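Long-range contacts in listeriolysin O (Listeria monocytogenes, PDB 4CDB), which binds cholesterol-containing host membranes, changes conformation and inserts as an oligomeric pore that lyses cells: residues 89-94 with 253-258; 212-217 with 346-351; 216-221 with 258-263. One frame throughout, in Å; residues are numbered along the deposited sequence.

How the interactions relate
The three contacts share one curled antiparallel sheet. Interactions 1 and 3 both use strand 252-260 and share Val-258; interactions 2 and 3 both use strand 207-222 and share Ile-216 and Tyr-217. The centres of interactions 2 and 3 are about 5 Å apart, and each lies about 15 Å from the centre of interaction 1. Direct bonds probably tie them: Ser-256 OG with Thr-350 OG1 (2.8 Å) joins 1 to 2, and Ala-348 O with Ala-259 N (2.7 Å) joins 2 to 3. Pro-89 CD packs on Tyr-260 OH (3.3 Å) between 1 and 3. Bound sodium ions lie about 5 Å from the Ala-91 side chain and about 4 Å from that of Lys-214.

Interaction 1 (89-94 with 253-258); sequences PGALVK and AYISSV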
ATOM      1  N   PRO A  89     -22.281 -16.771  -1.337  1.00 28.54           N
ATOM      2  CA  PRO A  89     -22.590 -16.915  -2.765  1.00 30.69           C
ATOM      3  C   PRO A  89     -24.090 -16.949  -3.034  1.00 29.12           C
ATOM      4  O   PRO A  89     -24.820 -17.648  -2.328  1.00 24.69           O
ATOM      5  CB  PRO A  89     -21.984 -18.278  -3.119  1.00 28.51           C
ATOM      6  CG  PRO A  89     -20.945 -18.518  -2.091  1.00 33.01           C
ATOM      7  CD  PRO A  89     -21.471 -17.896  -0.836  1.00 31.16           C
ATOM      8  N   GLY A  90     -24.535 -16.204  -4.042  1.00 29.60           N
ATOM      9  CA  GLY A  90     -25.930 -16.214  -4.446  1.00 30.09           C
ATOM     10  C   GLY A  90     -26.788 -15.155  -3.778  1.00 31.51           C
ATOM     11  O   GLY A  90     -27.951 -14.971  -4.138  1.00 36.19           O
ATOM     12  N   ALA A  91     -26.216 -14.459  -2.803  1.00 30.47           N
ATOM     13  CA  ALA A  91     -26.944 -13.428  -2.070  1.00 30.69           C
ATOM     14  C   ALA A  91     -27.401 -12.289  -2.980  1.00 33.44           C
ATOM     15  O   ALA A  91     -26.655 -11.834  -3.847  1.00 31.58           O
ATOM     16  CB  ALA A  91     -26.096 -12.886  -0.935  1.00 26.09           C
ATOM     17  N   LEU A  92     -28.632 -11.834  -2.773  1.00 32.15           N
ATOM     18  CA  LEU A  92     -29.192 -10.737  -3.554  1.00 31.57           C
ATOM     19  C   LEU A  92     -28.955  -9.405  -2.853  1.00 31.42           C
ATOM     20  O   LEU A  92     -29.301  -9.243  -1.682  1.00 35.30           O
ATOM     21  CB  LEU A  92     -30.692 -10.945  -3.768  1.00 33.51           C
ATOM     22  CG  LEU A  92     -31.117 -12.199  -4.534  1.00 38.89           C
ATOM     23  CD1 LEU A  92     -32.624 -12.227  -4.719  1.00 43.72           C
ATOM     24  CD2 LEU A  92     -30.419 -12.238  -5.873  1.00 41.25           C
ATOM     25  N   VAL A  93     -28.364  -8.452  -3.567  1.00 29.59           N
ATOM     26  CA  VAL A  93     -28.074  -7.141  -2.993  1.00 31.22           C
ATOM     27  C   VAL A  93     -28.444  -6.001  -3.941  1.00 40.18           C
ATOM     28  O   VAL A  93     -28.615  -6.207  -5.144  1.00 38.75           O
ATOM     29  CB  VAL A  93     -26.576  -7.001  -2.625  1.00 33.52           C
ATOM     30  CG1 VAL A  93     -26.193  -7.974  -1.514  1.00 37.76           C
ATOM     31  CG2 VAL A  93     -25.713  -7.217  -3.854  1.00 32.41           C
ATOM     32  N   LYS A  94     -28.575  -4.801  -3.384  1.00 43.10           N
ATOM     33  CA  LYS A  94     -28.723  -3.597  -4.188  1.00 44.27           C
ATOM     34  C   LYS A  94     -27.350  -3.096  -4.600  1.00 39.06           C
ATOM     35  O   LYS A  94     -26.424  -3.065  -3.789  1.00 36.95           O
ATOM     36  CB  LYS A  94     -29.436  -2.503  -3.397  1.00 46.47           C
ATOM     37  CG  LYS A  94     -30.873  -2.810  -3.038  1.00 49.26           C
ATOM     38  CD  LYS A  94     -31.465  -1.682  -2.211  1.00 55.99           C
ATOM     39  CE  LYS A  94     -32.921  -1.946  -1.872  1.00 57.22           C
ATOM     40  NZ  LYS A  94     -33.490  -0.889  -0.987  1.00 59.08           N
ATOM     41  N   ALA A 253     -28.537  -6.855  -7.847  1.00 31.20           N
ATOM     42  CA  ALA A 253     -27.349  -7.615  -8.212  1.00 28.40           C
ATOM     43  C   ALA A 253     -27.228  -8.831  -7.308  1.00 27.67           C
ATOM     44  O   ALA A 253     -27.874  -8.901  -6.261  1.00 30.99           O
ATOM     45  CB  ALA A 253     -26.103  -6.745  -8.106  1.00 25.47           C
ATOM     46  N   TYR A 254     -26.405  -9.792  -7.713  1.00 26.54           N
ATOM     47  CA  TYR A 254     -26.153 -10.965  -6.885  1.00 29.63           C
ATOM     48  C   TYR A 254     -24.660 -11.245  -6.739  1.00 29.61           C
ATOM     49  O   TYR A 254     -23.861 -10.900  -7.612  1.00 24.62           O
ATOM     50  CB  TYR A 254     -26.872 -12.200  -7.441  1.00 27.32           C
ATOM     51  CG  TYR A 254     -26.377 -12.662  -8.792  1.00 27.38           C
ATOM     52  CD1 TYR A 254     -26.822 -12.053  -9.958  1.00 31.20           C
ATOM     53  CD2 TYR A 254     -25.477 -13.715  -8.904  1.00 27.89           C
ATOM     54  CE1 TYR A 254     -26.376 -12.473 -11.197  1.00 30.17           C
ATOM     55  CE2 TYR A 254     -25.027 -14.141 -10.139  1.00 27.64           C
ATOM     56  CZ  TYR A 254     -25.481 -13.517 -11.282  1.00 28.51           C
ATOM     57  OH  TYR A 254     -25.037 -13.934 -12.515  1.00 31.51           O
ATOM     58  N   ILE A 255     -24.289 -11.864  -5.625  1.00 33.39           N
ATOM     59  CA  ILE A 255     -22.908 -12.274  -5.416  1.00 31.62           C
ATOM     60  C   ILE A 255     -22.630 -13.524  -6.251  1.00 32.69           C
ATOM     61  O   ILE A 255     -23.104 -14.616  -5.934  1.00 31.19           O
ATOM     62  CB  ILE A 255     -22.617 -12.520  -3.924  1.00 27.29           C
ATOM     63  CG1 ILE A 255     -22.918 -11.255  -3.112  1.00 26.16           C
ATOM     64  CG2 ILE A 255     -21.177 -12.953  -3.720  1.00 25.64           C
ATOM     65  CD1 ILE A 255     -22.603 -11.375  -1.632  1.00 24.60           C
ATOM     66  N   SER A 256     -21.869 -13.349  -7.329  1.00 27.45           N
ATOM     67  CA  SER A 256     -21.618 -14.421  -8.287  1.00 32.03           C
ATOM     68  C   SER A 256     -20.502 -15.372  -7.856  1.00 32.44           C
ATOM     69  O   SER A 256     -20.465 -16.523  -8.282  1.00 32.12           O
ATOM     70  CB  SER A 256     -21.312 -13.835  -9.668  1.00 33.50           C
ATOM     71  OG  SER A 256     -20.277 -12.867  -9.592  1.00 36.16           O
ATOM     72  N   SER A 257     -19.599 -14.889  -7.008  1.00 31.36           N
ATOM     73  CA  SER A 257     -18.468 -15.695  -6.558  1.00 32.50           C
ATOM     74  C   SER A 257     -17.870 -15.146  -5.269  1.00 31.10           C
ATOM     75  O   SER A 257     -17.777 -13.934  -5.095  1.00 29.25           O
ATOM     76  CB  SER A 257     -17.391 -15.749  -7.643  1.00 37.42           C
ATOM     77  OG  SER A 257     -16.295 -16.545  -7.232  1.00 46.78           O
ATOM     78  N   VAL A 258     -17.470 -16.043  -4.371  1.00 26.16           N
ATOM     79  CA  VAL A 258     -16.849 -15.650  -3.112  1.00 24.80           C
ATOM     80  C   VAL A 258     -15.506 -16.346  -2.932  1.00 32.83           C
ATOM     81  O   VAL A 258     -15.406 -17.567  -3.071  1.00 31.11           O
ATOM     82  CB  VAL A 258     -17.743 -15.992  -1.896  1.00 27.78           C
ATOM     83  CG1 VAL A 258     -17.032 -15.639  -0.591  1.00 27.04           C
ATOM     84  CG2 VAL A 258     -19.082 -15.275  -1.986  1.00 27.07           C
TER
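Ala-253 and Val-93 form an antiparallel hydrogen-bonded pair that fastens the short strand 92-94 to strand 252-260. Ala-253 N reaches Val-93 O at 2.8 Å; the return bond, Val-93 N to Ala-253 O at 2.8 Å, is almost straight at the hydrogen (173°), though its donor stands 25° out of the carbonyl plane. Tyr-254 comes next, opposite Leu-92 in a non-hydrogen-bonded pair. Leu-92 CD2 lies 3.9 Å from Tyr-254 CB, whereas chi1 of 65°, with CG between the backbone N and carbonyl carbon, turns the tyrosine ring away from segment 89-94 to meet Phe-231 edge-to-face, and its OH bonds to Asn-357 OD1. At Ile-255 both backbone polar atoms are used: its N gives to Ala-91 O (3.0 Å) and its O accepts from Gly-90 N (2.9 Å). Gly-90 O bonds to Arg-111 NH2. Ile-255 CD1 lies against Ala-91 CB at 3.9 Å. Farther along, Val-258 CG2 touches Pro-89 CD at 3.7 Å, the two side chains crossing at about a right angle. Strand 252-260 also pairs antiparallel with strands 345-353 and 207-222: Tyr-349 of the former packs on Ile-255 and Val-258, and Val-220 of the latter on Pro-89.

Interaction 2 (212-217 with 346-351); sequences SFKQIY and PIAYTT
Lys-214, Gln-215 and Ile-216 meet Ile-347 and Ala-348 in a small, buried contact without a single hydrogen bond across it, formed where strands 207-222 and 345-353, both partners of strand 252-260 in the curled sheet, pass one another. Their local axes run at 82° and approach no closer than 8.7 Å, so the backbones do not meet, and side chains reach across to side chains and to backbone oxygens, burying 175 Å². Ile-347 supplies the main projection. Its CG1 stands between its own backbone N and carbonyl carbon (chi1 51°), which sends CD1 toward the other strand. There CD1 reaches Ile-216 CG1 and Gln-215 O, each at 4.2 Å, and Lys-214 CB at 4.3 Å; the two isoleucine side chains pass at a slant. From the other direction Lys-214 extends over Ile-347 and Ala-348: its CE lies 3.5 Å from Ile-347 O and 4.2 Å from Ala-348 CB. The lysine is extended as far as CE, then bends at chi4 (66°), and NZ bonds to Gln-78 OE1 and Gln-263 OE1. Gln-78 is itself a sodium ligand. The lysine chain thus lies against Ile-347 and Ala-348 by loose contacts, while two amide oxygens hold NZ; the nearness of CE to Ile-347 O may add a weak electrostatic attraction, since that methylene probably carries some of the positive charge.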
ATOM      1  N   SER A 212      -1.762  -5.543   1.549  1.00 39.06           N
ATOM      2  CA  SER A 212      -2.856  -6.502   1.647  1.00 40.29           C
ATOM      3  C   SER A 212      -2.406  -7.835   1.050  1.00 37.38           C
ATOM      4  O   SER A 212      -2.114  -7.921  -0.144  1.00 37.77           O
ATOM      5  CB  SER A 212      -4.092  -5.979   0.914  1.00 43.69           C
ATOM      6  OG  SER A 212      -5.201  -6.839   1.098  1.00 54.03           O
ATOM      7  N   PHE A 213      -2.344  -8.870   1.881  1.00 35.13           N
ATOM      8  CA  PHE A 213      -1.857 -10.177   1.443  1.00 37.77           C
ATOM      9  C   PHE A 213      -2.952 -11.240   1.563  1.00 34.83           C
ATOM     10  O   PHE A 213      -3.278 -11.691   2.662  1.00 36.04           O
ATOM     11  CB  PHE A 213      -0.618 -10.574   2.254  1.00 44.48           C
ATOM     12  CG  PHE A 213       0.037 -11.847   1.790  1.00 51.43           C
ATOM     13  CD1 PHE A 213       0.713 -11.896   0.579  1.00 52.93           C
ATOM     14  CD2 PHE A 213      -0.005 -12.990   2.574  1.00 57.08           C
ATOM     15  CE1 PHE A 213       1.324 -13.067   0.153  1.00 56.04           C
ATOM     16  CE2 PHE A 213       0.604 -14.163   2.155  1.00 57.30           C
ATOM     17  CZ  PHE A 213       1.269 -14.202   0.944  1.00 55.81           C
ATOM     18  N   LYS A 214      -3.524 -11.630   0.428  1.00 33.16           N
ATOM     19  CA  LYS A 214      -4.589 -12.628   0.420  1.00 36.88           C
ATOM     20  C   LYS A 214      -4.085 -14.002  -0.002  1.00 36.75           C
ATOM     21  O   LYS A 214      -3.414 -14.144  -1.027  1.00 40.83           O
ATOM     22  CB  LYS A 214      -5.738 -12.203  -0.502  1.00 36.68           C
ATOM     23  CG  LYS A 214      -6.546 -11.003  -0.025  1.00 41.09           C
ATOM     24  CD  LYS A 214      -7.803 -10.825  -0.874  1.00 42.95           C
ATOM     25  CE  LYS A 214      -8.625  -9.625  -0.426  1.00 41.93           C
ATOM     26  NZ  LYS A 214      -7.911  -8.340  -0.662  1.00 41.24           N
ATOM     27  N   GLN A 215      -4.418 -15.009   0.798  1.00 32.22           N
ATOM     28  CA  GLN A 215      -4.186 -16.399   0.433  1.00 31.51           C
ATOM     29  C   GLN A 215      -5.531 -17.094   0.228  1.00 37.68           C
ATOM     30  O   GLN A 215      -6.211 -17.461   1.188  1.00 36.97           O
ATOM     31  CB  GLN A 215      -3.352 -17.107   1.505  1.00 35.92           C
ATOM     32  CG  GLN A 215      -1.910 -16.619   1.575  1.00 42.44           C
ATOM     33  CD  GLN A 215      -1.214 -17.019   2.859  1.00 51.98           C
ATOM     34  OE1 GLN A 215      -1.826 -17.054   3.925  1.00 56.79           O
ATOM     35  NE2 GLN A 215       0.076 -17.326   2.763  1.00 56.40           N
ATOM     36  N   ILE A 216      -5.917 -17.252  -1.034  1.00 37.04           N
ATOM     37  CA  ILE A 216      -7.219 -17.815  -1.371  1.00 31.50           C
ATOM     38  C   ILE A 216      -7.130 -19.326  -1.567  1.00 33.61           C
ATOM     39  O   ILE A 216      -6.419 -19.805  -2.449  1.00 39.73           O
ATOM     40  CB  ILE A 216      -7.792 -17.165  -2.646  1.00 36.88           C
ATOM     41  CG1 ILE A 216      -7.801 -15.642  -2.504  1.00 39.71           C
ATOM     42  CG2 ILE A 216      -9.188 -17.703  -2.944  1.00 28.83           C
ATOM     43  CD1 ILE A 216      -8.103 -14.905  -3.794  1.00 39.73           C
ATOM     44  N   TYR A 217      -7.862 -20.069  -0.743  1.00 31.97           N
ATOM     45  CA  TYR A 217      -7.835 -21.525  -0.790  1.00 33.48           C
ATOM     46  C   TYR A 217      -8.789 -22.071  -1.848  1.00 39.32           C
ATOM     47  O   TYR A 217      -8.495 -23.071  -2.506  1.00 35.10           O
ATOM     48  CB  TYR A 217      -8.180 -22.105   0.582  1.00 34.30           C
ATOM     49  CG  TYR A 217      -7.245 -21.660   1.683  1.00 46.23           C
ATOM     50  CD1 TYR A 217      -5.906 -21.407   1.422  1.00 46.12           C
ATOM     51  CD2 TYR A 217      -7.704 -21.484   2.983  1.00 47.24           C
ATOM     52  CE1 TYR A 217      -5.046 -20.999   2.424  1.00 48.20           C
ATOM     53  CE2 TYR A 217      -6.851 -21.076   3.993  1.00 50.67           C
ATOM     54  CZ  TYR A 217      -5.523 -20.833   3.707  1.00 50.71           C
ATOM     55  OH  TYR A 217      -4.672 -20.425   4.708  1.00 54.36           O
ATOM     56  N   PRO A 346     -14.556 -15.782   4.198  1.00 33.27           N
ATOM     57  CA  PRO A 346     -14.738 -14.901   3.038  1.00 28.80           C
ATOM     58  C   PRO A 346     -13.842 -13.663   3.133  1.00 28.12           C
ATOM     59  O   PRO A 346     -13.832 -12.981   4.164  1.00 30.22           O
ATOM     60  CB  PRO A 346     -16.214 -14.498   3.133  1.00 29.74           C
ATOM     61  CG  PRO A 346     -16.860 -15.619   3.894  1.00 30.62           C
ATOM     62  CD  PRO A 346     -15.829 -16.048   4.895  1.00 32.04           C
ATOM     63  N   ILE A 347     -13.089 -13.388   2.074  1.00 27.57           N
ATOM     64  CA  ILE A 347     -12.167 -12.258   2.073  1.00 31.65           C
ATOM     65  C   ILE A 347     -12.325 -11.377   0.836  1.00 28.75           C
ATOM     66  O   ILE A 347     -11.804 -10.263   0.785  1.00 35.77           O
ATOM     67  CB  ILE A 347     -10.700 -12.726   2.199  1.00 32.08           C
ATOM     68  CG1 ILE A 347     -10.384 -13.800   1.157  1.00 36.48           C
ATOM     69  CG2 ILE A 347     -10.424 -13.249   3.601  1.00 29.01           C
ATOM     70  CD1 ILE A 347      -8.980 -14.370   1.277  1.00 38.50           C
ATOM     71  N   ALA A 348     -13.048 -11.884  -0.157  1.00 26.43           N
ATOM     72  CA  ALA A 348     -13.327 -11.135  -1.378  1.00 26.02           C
ATOM     73  C   ALA A 348     -14.491 -11.768  -2.124  1.00 30.09           C
ATOM     74  O   ALA A 348     -14.747 -12.963  -1.984  1.00 32.57           O
ATOM     75  CB  ALA A 348     -12.099 -11.090  -2.268  1.00 26.65           C
ATOM     76  N   TYR A 349     -15.192 -10.967  -2.919  1.00 26.55           N
ATOM     77  CA  TYR A 349     -16.282 -11.484  -3.735  1.00 26.17           C
ATOM     78  C   TYR A 349     -16.578 -10.619  -4.954  1.00 30.16           C
ATOM     79  O   TYR A 349     -16.227  -9.440  -4.993  1.00 29.95           O
ATOM     80  CB  TYR A 349     -17.547 -11.691  -2.894  1.00 24.22           C
ATOM     81  CG  TYR A 349     -18.159 -10.430  -2.316  1.00 32.22           C
ATOM     82  CD1 TYR A 349     -17.683  -9.884  -1.132  1.00 29.88           C
ATOM     83  CD2 TYR A 349     -19.232  -9.803  -2.939  1.00 30.30           C
ATOM     84  CE1 TYR A 349     -18.247  -8.737  -0.590  1.00 26.37           C
ATOM     85  CE2 TYR A 349     -19.803  -8.657  -2.408  1.00 30.53           C
ATOM     86  CZ  TYR A 349     -19.306  -8.129  -1.232  1.00 29.76           C
ATOM     87  OH  TYR A 349     -19.867  -6.991  -0.695  1.00 29.71           O
ATOM     88  N   THR A 350     -17.216 -11.221  -5.952  1.00 30.04           N
ATOM     89  CA  THR A 350     -17.599 -10.506  -7.161  1.00 30.85           C
ATOM     90  C   THR A 350     -19.119 -10.424  -7.245  1.00 33.31           C
ATOM     91  O   THR A 350     -19.823 -11.293  -6.723  1.00 31.72           O
ATOM     92  CB  THR A 350     -17.061 -11.205  -8.423  1.00 34.05           C
ATOM     93  OG1 THR A 350     -17.731 -12.459  -8.594  1.00 41.10           O
ATOM     94  CG2 THR A 350     -15.560 -11.445  -8.305  1.00 32.27           C
ATOM     95  N   THR A 351     -19.623  -9.385  -7.902  1.00 29.49           N
ATOM     96  CA  THR A 351     -21.062  -9.209  -8.049  1.00 33.74           C
ATOM     97  C   THR A 351     -21.465  -9.039  -9.511  1.00 35.31           C
ATOM     98  O   THR A 351     -20.747  -8.416 -10.295  1.00 33.73           O
ATOM     99  CB  THR A 351     -21.570  -8.000  -7.242  1.00 39.21           C
ATOM    100  OG1 THR A 351     -20.747  -6.861  -7.524  1.00 47.78           O
ATOM    101  CG2 THR A 351     -21.516  -8.295  -5.756  1.00 31.46           C
TER

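Interaction 3 (216-221 with 258-263); sequences IYYNVN and VAYGRQ
Two successive residues of strand 207-222, Tyr-217 and Tyr-218, sit across from the single Tyr-260 of strand 252-260, which makes this a classic beta bulge. Tyr-217 N gives to Tyr-260 O at 2.9 Å, whereas Tyr-260 N finds Tyr-218 O at 3.0 Å in a bond of 171° at the hydrogen. Beyond the bulge the pairing is regular: Val-220 N to Val-258 O measures 3.1 Å and Val-258 N to Val-220 O 2.9 Å. Asn-219 N is met by Asp-119 OD1. Further backbone bonds join Ile-216 to Lys-165, Asn-221 to Ser-117, and Ala-259 to Ile-347 and Ala-348. Tyr-217 lies with a ring face over the backbone N of Arg-262, and its OH, 3.6 Å from Arg-262 CB, bonds to Gly-335 O. Arg-262 NH1 goes back to Gln-215 OE1. Gly-261, at the corner where strand 252-260 gives way to 262-270, sets its CA 3.7 Å from Tyr-217 CD2. The rings of Tyr-218 and Tyr-260 are nearly parallel (19°) but offset, with little overlap. The bulge thus leaves Tyr-260 N and O both bonded, while the Tyr-218 ring covers Tyr-260 CB by a CH-pi contact, 3.9 Å from that CB to the ring centroid.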
ATOM      1  N   ILE A 216      -5.917 -17.252  -1.034  1.00 37.04           N
ATOM      2  CA  ILE A 216      -7.219 -17.815  -1.371  1.00 31.50           C
ATOM      3  C   ILE A 216      -7.130 -19.326  -1.567  1.00 33.61           C
ATOM      4  O   ILE A 216      -6.419 -19.805  -2.449  1.00 39.73           O
ATOM      5  CB  ILE A 216      -7.792 -17.165  -2.646  1.00 36.88           C
ATOM      6  CG1 ILE A 216      -7.801 -15.642  -2.504  1.00 39.71           C
ATOM      7  CG2 ILE A 216      -9.188 -17.703  -2.944  1.00 28.83           C
ATOM      8  CD1 ILE A 216      -8.103 -14.905  -3.794  1.00 39.73           C
ATOM      9  N   TYR A 217      -7.862 -20.069  -0.743  1.00 31.97           N
ATOM     10  CA  TYR A 217      -7.835 -21.525  -0.790  1.00 33.48           C
ATOM     11  C   TYR A 217      -8.789 -22.071  -1.848  1.00 39.32           C
ATOM     12  O   TYR A 217      -8.495 -23.071  -2.506  1.00 35.10           O
ATOM     13  CB  TYR A 217      -8.180 -22.105   0.582  1.00 34.30           C
ATOM     14  CG  TYR A 217      -7.245 -21.660   1.683  1.00 46.23           C
ATOM     15  CD1 TYR A 217      -5.906 -21.407   1.422  1.00 46.12           C
ATOM     16  CD2 TYR A 217      -7.704 -21.484   2.983  1.00 47.24           C
ATOM     17  CE1 TYR A 217      -5.046 -20.999   2.424  1.00 48.20           C
ATOM     18  CE2 TYR A 217      -6.851 -21.076   3.993  1.00 50.67           C
ATOM     19  CZ  TYR A 217      -5.523 -20.833   3.707  1.00 50.71           C
ATOM     20  OH  TYR A 217      -4.672 -20.425   4.708  1.00 54.36           O
ATOM     21  N   TYR A 218      -9.933 -21.412  -2.002  1.00 31.84           N
ATOM     22  CA  TYR A 218     -10.919 -21.818  -2.995  1.00 33.46           C
ATOM     23  C   TYR A 218     -11.949 -20.726  -3.264  1.00 33.45           C
ATOM     24  O   TYR A 218     -12.144 -19.823  -2.446  1.00 32.15           O
ATOM     25  CB  TYR A 218     -11.622 -23.114  -2.573  1.00 32.48           C
ATOM     26  CG  TYR A 218     -12.280 -23.056  -1.210  1.00 38.63           C
ATOM     27  CD1 TYR A 218     -13.600 -22.648  -1.072  1.00 40.38           C
ATOM     28  CD2 TYR A 218     -11.584 -23.417  -0.065  1.00 40.01           C
ATOM     29  CE1 TYR A 218     -14.207 -22.597   0.169  1.00 42.40           C
ATOM     30  CE2 TYR A 218     -12.181 -23.369   1.180  1.00 39.83           C
ATOM     31  CZ  TYR A 218     -13.491 -22.958   1.292  1.00 43.26           C
ATOM     32  OH  TYR A 218     -14.087 -22.910   2.531  1.00 45.76           O
ATOM     33  N   ASN A 219     -12.595 -20.820  -4.422  1.00 32.15           N
ATOM     34  CA  ASN A 219     -13.701 -19.942  -4.773  1.00 31.95           C
ATOM     35  C   ASN A 219     -14.975 -20.744  -4.983  1.00 35.93           C
ATOM     36  O   ASN A 219     -14.954 -21.815  -5.595  1.00 37.00           O
ATOM     37  CB  ASN A 219     -13.379 -19.144  -6.038  1.00 37.13           C
ATOM     38  CG  ASN A 219     -12.222 -18.190  -5.846  1.00 49.39           C
ATOM     39  OD1 ASN A 219     -12.417 -17.018  -5.524  1.00 50.38           O
ATOM     40  ND2 ASN A 219     -11.006 -18.685  -6.042  1.00 56.20           N
ATOM     41  N   VAL A 220     -16.082 -20.226  -4.466  1.00 31.18           N
ATOM     42  CA  VAL A 220     -17.388 -20.808  -4.727  1.00 30.95           C
ATOM     43  C   VAL A 220     -18.217 -19.844  -5.568  1.00 33.95           C
ATOM     44  O   VAL A 220     -18.456 -18.701  -5.165  1.00 30.44           O
ATOM     45  CB  VAL A 220     -18.138 -21.147  -3.422  1.00 34.82           C
ATOM     46  CG1 VAL A 220     -19.554 -21.620  -3.730  1.00 34.57           C
ATOM     47  CG2 VAL A 220     -17.373 -22.204  -2.628  1.00 32.30           C
ATOM     48  N   ASN A 221     -18.639 -20.305  -6.742  1.00 31.53           N
ATOM     49  CA  ASN A 221     -19.435 -19.475  -7.642  1.00 38.62           C
ATOM     50  C   ASN A 221     -20.855 -20.010  -7.859  1.00 37.83           C
ATOM     51  O   ASN A 221     -21.161 -21.156  -7.518  1.00 33.45           O
ATOM     52  CB  ASN A 221     -18.715 -19.280  -8.978  1.00 38.14           C
ATOM     53  CG  ASN A 221     -18.533 -20.577  -9.736  1.00 49.91           C
ATOM     54  OD1 ASN A 221     -18.618 -21.661  -9.161  1.00 61.16           O
ATOM     55  ND2 ASN A 221     -18.278 -20.475 -11.035  1.00 52.70           N
ATOM     56  N   VAL A 258     -17.470 -16.043  -4.371  1.00 26.16           N
ATOM     57  CA  VAL A 258     -16.849 -15.650  -3.112  1.00 24.80           C
ATOM     58  C   VAL A 258     -15.506 -16.346  -2.932  1.00 32.83           C
ATOM     59  O   VAL A 258     -15.406 -17.567  -3.071  1.00 31.11           O
ATOM     60  CB  VAL A 258     -17.743 -15.992  -1.896  1.00 27.78           C
ATOM     61  CG1 VAL A 258     -17.032 -15.639  -0.591  1.00 27.04           C
ATOM     62  CG2 VAL A 258     -19.082 -15.275  -1.986  1.00 27.07           C
ATOM     63  N   ALA A 259     -14.472 -15.565  -2.628  1.00 28.90           N
ATOM     64  CA  ALA A 259     -13.150 -16.119  -2.353  1.00 27.76           C
ATOM     65  C   ALA A 259     -12.984 -16.391  -0.858  1.00 26.69           C
ATOM     66  O   ALA A 259     -13.208 -15.508  -0.025  1.00 29.12           O
ATOM     67  CB  ALA A 259     -12.059 -15.177  -2.848  1.00 26.31           C
ATOM     68  N   TYR A 260     -12.605 -17.620  -0.523  1.00 27.70           N
ATOM     69  CA  TYR A 260     -12.407 -18.012   0.869  1.00 28.52           C
ATOM     70  C   TYR A 260     -10.928 -18.236   1.145  1.00 36.33           C
ATOM     71  O   TYR A 260     -10.201 -18.748   0.294  1.00 29.84           O
ATOM     72  CB  TYR A 260     -13.180 -19.296   1.186  1.00 31.37           C
ATOM     73  CG  TYR A 260     -14.685 -19.172   1.086  1.00 35.13           C
ATOM     74  CD1 TYR A 260     -15.330 -19.284  -0.139  1.00 32.36           C
ATOM     75  CD2 TYR A 260     -15.463 -18.971   2.218  1.00 28.63           C
ATOM     76  CE1 TYR A 260     -16.704 -19.183  -0.237  1.00 33.78           C
ATOM     77  CE2 TYR A 260     -16.841 -18.868   2.132  1.00 29.23           C
ATOM     78  CZ  TYR A 260     -17.456 -18.975   0.901  1.00 35.20           C
ATOM     79  OH  TYR A 260     -18.825 -18.875   0.804  1.00 33.61           O
ATOM     80  N   GLY A 261     -10.485 -17.861   2.340  1.00 29.87           N
ATOM     81  CA  GLY A 261      -9.104 -18.078   2.722  1.00 30.86           C
ATOM     82  C   GLY A 261      -8.602 -17.234   3.876  1.00 36.29           C
ATOM     83  O   GLY A 261      -9.331 -16.941   4.825  1.00 35.94           O
ATOM     84  N   ARG A 262      -7.339 -16.840   3.780  1.00 31.26           N
ATOM     85  CA  ARG A 262      -6.651 -16.147   4.860  1.00 33.82           C
ATOM     86  C   ARG A 262      -6.120 -14.817   4.345  1.00 30.69           C
ATOM     87  O   ARG A 262      -5.570 -14.752   3.244  1.00 33.51           O
ATOM     88  CB  ARG A 262      -5.502 -17.024   5.364  1.00 42.27           C
ATOM     89  CG  ARG A 262      -4.622 -16.410   6.438  1.00 48.86           C
ATOM     90  CD  ARG A 262      -3.542 -17.401   6.854  1.00 50.30           C
ATOM     91  NE  ARG A 262      -2.674 -16.878   7.905  1.00 52.11           N
ATOM     92  CZ  ARG A 262      -1.509 -16.281   7.683  1.00 56.42           C
ATOM     93  NH1 ARG A 262      -1.066 -16.132   6.442  1.00 57.07           N
ATOM     94  NH2 ARG A 262      -0.784 -15.836   8.700  1.00 57.11           N
ATOM     95  N   GLN A 263      -6.293 -13.755   5.124  1.00 32.50           N
ATOM     96  CA  GLN A 263      -5.820 -12.440   4.702  1.00 31.61           C
ATOM     97  C   GLN A 263      -4.959 -11.770   5.763  1.00 32.62           C
ATOM     98  O   GLN A 263      -5.311 -11.746   6.943  1.00 34.76           O
ATOM     99  CB  GLN A 263      -6.992 -11.528   4.329  1.00 30.32           C
ATOM    100  CG  GLN A 263      -6.560 -10.178   3.760  1.00 40.91           C
ATOM    101  CD  GLN A 263      -7.721  -9.353   3.240  1.00 48.31           C
ATOM    102  OE1 GLN A 263      -7.541  -8.467   2.406  1.00 52.66           O
ATOM    103  NE2 GLN A 263      -8.920  -9.635   3.739  1.00 47.95           N
TER